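Alpha/beta hydrolase (PDB 6KMO) probably hydrolyses carboxylic ester bonds, as an esterase or lipase of the alpha/beta hydrolase fold. Local coordinates at residues Pro70-Lys76 and Leu87-Glu93; Gly97-Ala101 and Gly168-Arg173. The protein carries 2 engineered substitutions. All blocks are in the same frame, centred on the assembly; numbering follows the deposited sequence.

Contact 1 (Pro70-Lys76 and Leu87-Glu93)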
loop_
_atom_site.group_PDB
_atom_site.type_symbol
_atom_site.label_atom_id
_atom_site.label_comp_id
_atom_site.label_asym_id
_atom_site.label_seq_id
_atom_site.Cartn_x
_atom_site.Cartn_y
_atom_site.Cartn_z
ATOM N N PRO A 70 -22.543 -2.258 6.618
ATOM C CA PRO A 70 -23.067 -2.700 7.911
ATOM C C PRO A 70 -22.025 -2.671 9.027
ATOM O O PRO A 70 -20.891 -3.126 8.859
ATOM C CB PRO A 70 -23.536 -4.132 7.624
ATOM C CG PRO A 70 -23.839 -4.128 6.163
ATOM C CD PRO A 70 -22.823 -3.224 5.544
ATOM N N ALA A 71 -22.450 -2.167 10.183
ATOM C CA ALA A 71 -21.647 -2.110 11.397
ATOM C C ALA A 71 -22.577 -1.757 12.547
ATOM O O ALA A 71 -23.702 -1.294 12.331
ATOM C CB ALA A 71 -20.542 -1.052 11.288
ATOM N N GLN A 72 -22.095 -1.964 13.764
ATOM C CA GLN A 72 -22.809 -1.584 14.976
ATOM C C GLN A 72 -22.199 -0.308 15.543
ATOM O O GLN A 72 -20.972 -0.217 15.681
ATOM C CB GLN A 72 -22.642 -2.656 16.051
ATOM C CG GLN A 72 -23.110 -4.046 15.734
ATOM C CD GLN A 72 -22.727 -5.022 16.838
ATOM O OE1 GLN A 72 -22.340 -4.617 17.938
ATOM N NE2 GLN A 72 -22.833 -6.310 16.548
ATOM N N VAL A 73 -23.034 0.656 15.905
ATOM C CA VAL A 73 -22.579 1.921 16.471
ATOM C C VAL A 73 -23.238 2.143 17.827
ATOM O O VAL A 73 -24.462 1.967 17.969
ATOM C CB VAL A 73 -22.852 3.105 15.531
ATOM C CG1 VAL A 73 -22.361 4.390 16.164
ATOM C CG2 VAL A 73 -22.198 2.873 14.177
ATOM N N SER A 74 -22.440 2.532 18.812
ATOM C CA SER A 74 -22.934 2.894 20.129
ATOM C C SER A 74 -22.179 4.118 20.628
ATOM O O SER A 74 -21.255 4.621 19.974
ATOM C CB SER A 74 -22.810 1.730 21.112
ATOM O OG SER A 74 -21.464 1.330 21.280
ATOM N N GLU A 75 -22.579 4.614 21.795
ATOM C CA GLU A 75 -22.048 5.848 22.333
ATOM C C GLU A 75 -21.768 5.689 23.813
ATOM O O GLU A 75 -22.428 4.910 24.510
ATOM C CB GLU A 75 -23.018 7.001 22.113
ATOM C CG GLU A 75 -22.514 8.338 22.616
ATOM C CD GLU A 75 -23.466 9.474 22.285
ATOM O OE1 GLU A 75 -23.666 10.359 23.148
ATOM O OE2 GLU A 75 -24.016 9.473 21.162
ATOM N N LYS A 76 -20.773 6.419 24.290
ATOM C CA LYS A 76 -20.475 6.459 25.714
ATOM C C LYS A 76 -19.805 7.782 26.012
ATOM O O LYS A 76 -18.897 8.193 25.283
ATOM C CB LYS A 76 -19.539 5.329 26.116
ATOM C CG LYS A 76 -19.224 5.291 27.621
ATOM C CD LYS A 76 -19.029 3.856 28.104
ATOM C CE LYS A 76 -18.651 3.788 29.565
ATOM N NZ LYS A 76 -19.851 3.720 30.443
ATOM N N LEU A 87 -17.572 9.554 23.277
ATOM C CA LEU A 87 -17.009 8.529 22.413
ATOM C C LEU A 87 -18.104 7.940 21.540
ATOM O O LEU A 87 -19.257 7.796 21.962
ATOM C CB LEU A 87 -16.412 7.390 23.228
ATOM C CG LEU A 87 -15.469 7.799 24.344
ATOM C CD1 LEU A 87 -14.993 6.593 25.141
ATOM C CD2 LEU A 87 -14.265 8.572 23.790
ATOM N N LYS A 88 -17.747 7.570 20.316
ATOM C CA LYS A 88 -18.595 6.748 19.469
ATOM C C LYS A 88 -17.839 5.460 19.207
ATOM O O LYS A 88 -16.667 5.503 18.821
ATOM C CB LYS A 88 -18.941 7.440 18.150
ATOM C CG LYS A 88 -19.776 8.712 18.316
ATOM C CD LYS A 88 -21.193 8.396 18.773
ATOM C CE LYS A 88 -22.108 8.226 17.597
ATOM N NZ LYS A 88 -23.547 8.250 18.001
ATOM N N ILE A 89 -18.483 4.319 19.428
ATOM C CA ILE A 89 -17.846 3.013 19.350
ATOM C C ILE A 89 -18.452 2.268 18.173
ATOM O O ILE A 89 -19.677 2.141 18.074
ATOM C CB ILE A 89 -18.007 2.228 20.662
ATOM C CG1 ILE A 89 -17.410 3.023 21.827
ATOM C CG2 ILE A 89 -17.319 0.881 20.586
ATOM C CD1 ILE A 89 -18.403 3.559 22.781
ATOM N N VAL A 90 -17.612 1.805 17.261
ATOM C CA VAL A 90 -18.060 1.137 16.044
ATOM C C VAL A 90 -17.472 -0.264 16.033
ATOM O O VAL A 90 -16.264 -0.438 16.235
ATOM C CB VAL A 90 -17.657 1.924 14.784
ATOM C CG1 VAL A 90 -18.222 1.271 13.538
ATOM C CG2 VAL A 90 -18.117 3.380 14.882
ATOM N N LYS A 91 -18.320 -1.267 15.832
ATOM C CA LYS A 91 -17.910 -2.660 15.832
ATOM C C LYS A 91 -18.445 -3.366 14.600
ATOM O O LYS A 91 -19.411 -2.910 13.979
ATOM C CB LYS A 91 -18.443 -3.366 17.089
ATOM C CG LYS A 91 -17.914 -2.806 18.375
ATOM C CD LYS A 91 -18.465 -3.569 19.573
ATOM C CE LYS A 91 -18.036 -2.896 20.862
ATOM N NZ LYS A 91 -18.512 -3.649 22.068
ATOM N N PRO A 92 -17.836 -4.490 14.214
ATOM C CA PRO A 92 -18.383 -5.274 13.102
ATOM C C PRO A 92 -19.819 -5.680 13.396
ATOM O O PRO A 92 -20.209 -5.859 14.555
ATOM C CB PRO A 92 -17.447 -6.491 13.035
ATOM C CG PRO A 92 -16.168 -6.015 13.678
ATOM C CD PRO A 92 -16.609 -5.087 14.769
ATOM N N GLU A 93 -20.581 -5.863 12.312
ATOM C CA GLU A 93 -22.023 -6.027 12.410
ATOM C C GLU A 93 -22.385 -7.196 13.301
ATOM O O GLU A 93 -23.358 -7.127 14.060
ATOM C CB GLU A 93 -22.603 -6.240 11.008
ATOM C CG GLU A 93 -24.071 -6.639 10.971
ATOM C CD GLU A 93 -24.554 -6.974 9.568
ATOM O OE1 GLU A 93 -25.754 -6.761 9.290
ATOM O OE2 GLU A 93 -23.740 -7.454 8.746
HETATM O O HOH W 1 -19.687 -5.411 9.963
HETATM O O HOH W 2 -20.701 -0.426 19.124
#

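Contact 2 (Gly97-Ala101 and Gly168-Arg173)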
loop_
_atom_site.group_PDB
_atom_site.type_symbol
_atom_site.label_atom_id
_atom_site.label_comp_id
_atom_site.label_asym_id
_atom_site.label_seq_id
_atom_site.Cartn_x
_atom_site.Cartn_y
_atom_site.Cartn_z
ATOM N N GLY A 97 -18.555 -10.661 21.847
ATOM C CA GLY A 97 -17.264 -11.145 22.239
ATOM C C GLY A 97 -16.322 -9.967 22.321
ATOM O O GLY A 97 -16.474 -8.973 21.602
ATOM N N THR A 98 -15.356 -10.077 23.209
ATOM C CA THR A 98 -14.412 -8.997 23.435
ATOM C C THR A 98 -13.564 -8.817 22.182
ATOM O O THR A 98 -13.172 -9.786 21.532
ATOM C CB THR A 98 -13.549 -9.371 24.629
ATOM O OG1 THR A 98 -14.394 -9.566 25.778
ATOM C CG2 THR A 98 -12.524 -8.290 24.938
ATOM N N LEU A 99 -13.290 -7.561 21.836
ATOM C CA LEU A 99 -12.505 -7.249 20.654
ATOM C C LEU A 99 -11.313 -6.385 21.036
ATOM O O LEU A 99 -11.388 -5.607 21.984
ATOM C CB LEU A 99 -13.347 -6.449 19.660
ATOM C CG LEU A 99 -14.502 -7.197 19.016
ATOM C CD1 LEU A 99 -15.374 -6.198 18.264
ATOM C CD2 LEU A 99 -14.006 -8.291 18.126
ATOM N N PRO A 100 -10.217 -6.466 20.296
ATOM C CA PRO A 100 -9.220 -5.399 20.370
ATOM C C PRO A 100 -9.813 -4.144 19.761
ATOM O O PRO A 100 -10.871 -4.162 19.135
ATOM C CB PRO A 100 -8.068 -5.941 19.525
ATOM C CG PRO A 100 -8.752 -6.730 18.477
ATOM C CD PRO A 100 -9.990 -7.339 19.129
ATOM N N ALA A 101 -9.111 -3.030 19.946
ATOM C CA ALA A 101 -9.661 -1.753 19.521
ATOM C C ALA A 101 -8.582 -0.844 18.956
ATOM O O ALA A 101 -7.373 -1.018 19.193
ATOM C CB ALA A 101 -10.370 -1.037 20.679
ATOM N N GLY A 168 -16.648 -3.513 25.989
ATOM C CA GLY A 168 -16.423 -4.772 25.319
ATOM C C GLY A 168 -15.120 -4.850 24.564
ATOM O O GLY A 168 -15.026 -5.599 23.581
ATOM N N VAL A 169 -14.101 -4.141 25.022
ATOM C CA VAL A 169 -12.808 -4.053 24.355
ATOM C C VAL A 169 -11.724 -4.544 25.293
ATOM O O VAL A 169 -11.783 -4.306 26.506
ATOM C CB VAL A 169 -12.568 -2.580 23.930
ATOM C CG1 VAL A 169 -11.081 -2.241 23.818
ATOM C CG2 VAL A 169 -13.372 -2.319 22.656
ATOM N N ASP A 170 -10.748 -5.256 24.731
ATOM C CA ASP A 170 -9.496 -5.560 25.406
ATOM C C ASP A 170 -8.571 -4.363 25.224
ATOM O O ASP A 170 -7.887 -4.231 24.197
ATOM C CB ASP A 170 -8.868 -6.814 24.822
ATOM C CG ASP A 170 -7.576 -7.185 25.498
ATOM O OD1 ASP A 170 -7.129 -6.440 26.399
ATOM O OD2 ASP A 170 -7.000 -8.219 25.079
ATOM N N GLY A 171 -8.551 -3.479 26.213
ATOM C CA GLY A 171 -7.741 -2.277 26.147
ATOM C C GLY A 171 -6.254 -2.515 26.117
ATOM O O GLY A 171 -5.508 -1.566 25.845
ATOM N N SER A 172 -5.802 -3.730 26.402
ATOM C CA SER A 172 -4.389 -4.044 26.282
ATOM C C SER A 172 -3.954 -4.267 24.842
ATOM O O SER A 172 -2.744 -4.339 24.586
ATOM C CB SER A 172 -4.036 -5.287 27.120
ATOM O OG SER A 172 -4.407 -6.500 26.490
ATOM N N ARG A 173 -4.898 -4.385 23.906
ATOM C CA ARG A 173 -4.610 -4.555 22.477
ATOM C C ARG A 173 -5.230 -3.355 21.772
ATOM O O ARG A 173 -6.353 -3.424 21.262
ATOM C CB ARG A 173 -5.171 -5.839 21.984
ATOM C CG ARG A 173 -4.515 -7.057 22.623
ATOM C CD ARG A 173 -4.943 -8.322 21.959
ATOM N NE ARG A 173 -6.301 -8.717 22.322
ATOM C CZ ARG A 173 -7.200 -9.241 21.486
ATOM N NH1 ARG A 173 -6.946 -9.422 20.197
ATOM N NH2 ARG A 173 -8.380 -9.586 21.946
HETATM O O HOH W 3 -17.072 -6.016 21.818
HETATM O O HOH W 4 -10.718 -10.726 20.522
#

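Contact 1 (Pro70-Lys76 and Leu87-Glu93)
Gln72 and Lys91 form a hydrogen-bonded pair in the antiparallel hairpin of strands 71-80 and 83-92, which edges the central sheet of the alpha/beta hydrolase fold. Gln72 N gives a bond to Lys91 O at 2.9 Å and Gln72 O takes one from Lys91 N. Ser74 with Ile89 and Lys76 with Leu87 repeat this pattern. The Gln72 side chain adds a further grip. Its CG stands beside the backbone N (chi1 -59°) and the chain then runs extended, which carries Gln72 NE2 to Glu93 O at 2.7 Å. The acceptor lies in the amide plane, but NE2 sits above the carbonyl plane of Glu93. NE2 also bonds Ala95 O, so the amide ties down the chain leaving the hairpin. Water 1 joins Pro70 O to Glu93 N.

On the face of Val73 and Glu75, Lys88 bends at chi2 and chi3 to bring NZ to Glu75 OE2 in a weak salt bridge of 3.4 Å. Val73 and Val90 lie side by side there, and helix 115-129 packs against Val73 and Lys88. On the other face, Lys91 NZ bonds Ile167 O, and Ile89 CD1 rests 3.9 Å from Lys76 CB.

Contact 2 (Gly97-Ala101 and Gly168-Arg173)
Leu99 is held through both its N and its O, on one edge, by segment 168-173, in a short parallel bridge with Val169. Leu99 N donates to Gly168 O at 3.1 Å, and Leu99 O accepts from Asp170 N at 2.8 Å. The Asp170 donor stands above the carbonyl plane of Leu99. Gly168 O has a second donor in water 3, which also bonds Gly97 O.

After Asp170 the chain makes a type I turn to Arg173, closed by Arg173 N on Asp170 O. The Asp170 carboxylate holds this corner. Asp170 OD1 accepts from Ser172 N, which makes an Asx turn, and from Ser172 OG at 2.7 Å, both from the same face of the carboxylate. Asp170 OD2 takes Arg173 NE at 2.9 Å in a nearly straight salt bridge (175°); OD2 lies in the guanidinium plane, while NE comes from above the carboxylate plane. Beyond the turn Arg173 O accepts from Ala101 N at 3.1 Å, almost in line with its C=O bond.

The bend at chi3 (-75°) folds the Arg173 guanidinium back over the Pro100 ring. Pro100 CB lies 3.7 Å from Arg173 NH1, over one face of the guanidinium. NH2 gives a bond to water 4, which donates to Thr98 O, while NH1 bonds Leu336 O near the C-terminus. Ala101 CB packs tightly on Val169 CG1 at 3.4 Å.

Each of the three guanidinium nitrogens thus has a polar partner, and Asp170 probably offsets the charge of Arg173. The bonds are consistent with a well-held corner just before strand 174-179.

Contacts 1 and 2 are both partly buried and lie on the same side of the chain's centre, with their own centres about 13 Å apart. Both reach the central sheet. Contact 1 is local: its strands are neighbours in sequence and form a regular antiparallel ladder at one margin. Contact 2 brings together distant parts of the chain at the start of two parallel strands. Its ladder is short, three backbone bonds, and its direct side-chain bonds stay within 168-173, whereas in contact 1 side chains bond directly across the strands, though the salt bridge there is weak. The two meet where Pro92 CD and Lys91 CG pack on Leu99 CD1.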